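Local coordinates for protein glutamate racemase (Bacillus anthracis, PDB 2DWU) that belongs to the Asp/Glu/hydantoin racemase family and is a two-domain alpha/beta protein built on parallel sheets, at residues B[25-30]-B[213-219]. Residues are numbered along the deposited sequence; the frame is centred on the assembly and turned at random.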
# COMPACT_ATOMS: atom_id res chain seq x y z
N GLU B 25 10.93 6.24 -6.80
CA GLU B 25 10.10 5.14 -6.35
C GLU B 25 9.11 4.68 -7.41
O GLU B 25 8.81 3.50 -7.51
CB GLU B 25 9.40 5.54 -5.05
CG GLU B 25 10.38 5.41 -3.87
CD GLU B 25 10.82 3.96 -3.70
OE1 GLU B 25 9.94 3.12 -3.44
OE2 GLU B 25 12.02 3.64 -3.86
N ILE B 26 8.59 5.60 -8.22
CA ILE B 26 7.68 5.20 -9.31
C ILE B 26 8.49 4.38 -10.33
O ILE B 26 8.03 3.34 -10.80
CB ILE B 26 7.05 6.44 -9.98
CG1 ILE B 26 6.11 7.12 -8.97
CG2 ILE B 26 6.28 6.03 -11.23
CD1 ILE B 26 5.58 8.48 -9.45
N ILE B 27 9.70 4.84 -10.64
CA ILE B 27 10.55 4.12 -11.59
C ILE B 27 10.87 2.70 -11.08
O ILE B 27 10.89 1.72 -11.85
CB ILE B 27 11.85 4.93 -11.85
CG1 ILE B 27 11.48 6.15 -12.70
CG2 ILE B 27 12.95 4.04 -12.51
CD1 ILE B 27 12.59 7.18 -12.81
N ARG B 28 11.09 2.57 -9.77
CA ARG B 28 11.40 1.27 -9.18
C ARG B 28 10.20 0.32 -9.09
O ARG B 28 10.31 -0.86 -9.44
CB ARG B 28 12.00 1.46 -7.79
CG ARG B 28 12.52 0.18 -7.14
CD ARG B 28 13.15 0.47 -5.78
NE ARG B 28 12.17 0.85 -4.76
CZ ARG B 28 11.38 -0.03 -4.15
NH1 ARG B 28 11.46 -1.32 -4.45
NH2 ARG B 28 10.50 0.38 -3.25
N GLN B 29 9.07 0.81 -8.59
CA GLN B 29 7.91 -0.05 -8.39
C GLN B 29 6.97 -0.20 -9.60
O GLN B 29 6.18 -1.13 -9.67
CB GLN B 29 7.10 0.48 -7.19
CG GLN B 29 7.88 0.50 -5.89
CD GLN B 29 6.98 0.88 -4.73
OE1 GLN B 29 5.89 0.33 -4.59
NE2 GLN B 29 7.41 1.85 -3.91
N LEU B 30 7.08 0.70 -10.57
CA LEU B 30 6.27 0.65 -11.80
C LEU B 30 7.26 0.84 -12.95
O LEU B 30 7.20 1.83 -13.70
CB LEU B 30 5.24 1.76 -11.78
CG LEU B 30 4.03 1.47 -10.87
CD1 LEU B 30 3.28 2.75 -10.59
CD2 LEU B 30 3.12 0.44 -11.52
N GLU B 213 7.86 6.12 -1.19
CA GLU B 213 7.58 4.69 -1.28
C GLU B 213 6.09 4.40 -1.27
O GLU B 213 5.59 3.58 -2.04
CB GLU B 213 8.24 3.94 -0.11
CG GLU B 213 9.74 4.00 -0.15
CD GLU B 213 10.39 2.86 0.61
OE1 GLU B 213 9.87 1.72 0.54
OE2 GLU B 213 11.42 3.10 1.26
N GLU B 214 5.35 5.09 -0.41
CA GLU B 214 3.93 4.82 -0.32
C GLU B 214 3.13 5.38 -1.48
O GLU B 214 2.10 4.83 -1.86
CB GLU B 214 3.39 5.36 1.00
CG GLU B 214 4.24 4.92 2.19
CD GLU B 214 4.39 3.42 2.31
OE1 GLU B 214 3.54 2.70 1.77
OE2 GLU B 214 5.34 2.95 2.98
N THR B 215 3.61 6.47 -2.08
CA THR B 215 2.87 7.06 -3.19
C THR B 215 3.01 6.21 -4.42
O THR B 215 2.05 6.08 -5.20
CB THR B 215 3.33 8.49 -3.47
OG1 THR B 215 3.07 9.28 -2.30
CG2 THR B 215 2.54 9.13 -4.63
N ALA B 216 4.17 5.59 -4.60
CA ALA B 216 4.31 4.75 -5.77
C ALA B 216 3.40 3.52 -5.69
O ALA B 216 2.78 3.12 -6.69
CB ALA B 216 5.81 4.31 -5.96
N ILE B 217 3.27 2.92 -4.51
CA ILE B 217 2.41 1.76 -4.43
C ILE B 217 0.94 2.20 -4.54
O ILE B 217 0.13 1.48 -5.11
CB ILE B 217 2.70 0.90 -3.16
CG1 ILE B 217 1.93 -0.42 -3.27
CG2 ILE B 217 2.41 1.67 -1.87
CD1 ILE B 217 2.44 -1.48 -2.31
N GLU B 218 0.60 3.40 -4.07
CA GLU B 218 -0.77 3.89 -4.21
C GLU B 218 -1.09 4.09 -5.69
O GLU B 218 -2.15 3.70 -6.17
CB GLU B 218 -0.94 5.22 -3.46
CG GLU B 218 -2.37 5.75 -3.52
CD GLU B 218 -3.07 5.89 -2.15
OE1 GLU B 218 -2.69 5.26 -1.14
OE2 GLU B 218 -4.06 6.66 -2.13
N LEU B 219 -0.16 4.69 -6.43
CA LEU B 219 -0.34 4.87 -7.87
C LEU B 219 -0.50 3.49 -8.55
O LEU B 219 -1.40 3.30 -9.39
CB LEU B 219 0.88 5.59 -8.46
CG LEU B 219 0.89 5.75 -9.99
CD1 LEU B 219 -0.30 6.62 -10.44
CD2 LEU B 219 2.21 6.37 -10.41
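Q29 reaches across to the backbone of E213 and makes the only hydrogen bond between 25-30 and 213-219. Its chain runs extended beyond CG (chi2 -174°), which carries the amide to the second helix. NE2 of Q29 lies 3.1 Å from O of E213 and meets that oxygen on a lone pair, in the carbonyl plane. The same NE2 gives its other N-H to OE1 of E25 at 2.9 Å, nearly in the amide plane. These two bonds fix the rotation of the amide and turn OE1 of Q29 to CB of I217, 3.5 Å away.

The E25 chain bends at chi2 (-63°), and OE1 of E25 meets CG of E213 at 3.4 Å, the two side chains crossing at a slant. R28 grips the E25 carboxylate side-on: NE bonds OE2, and NH2 forms a salt bridge with OE1. OE1 of E25 thus accepts from both R28 and Q29, which probably favours the charged form of E25. In the modelled conformer of E213, its OE1 lies near NH2 of R28 but too far for an ion pair. R28 NH2 also bonds O of K109 of the second subunit.

A216 marks the close point of the helices. Its CB sits 3.5 Å from O of E25 and also faces the amide of Q29. Beyond it the contact turns apolar. I26 and L219 cross at about a right angle, and CD1 of L30 packs on CD2 of L219 at 3.8 Å. Both I26 and L219 also touch V74 on strand 70-75. The helix axes cross at -51° and come within 8.6 Å. With A216 at the crossing, helix 211-226, which follows strand 207-210 of the four-stranded sheet, packs on helix 20-29 and strand 70-75 of the six-stranded one, joining these parts of a two-domain alpha/beta racemase fold.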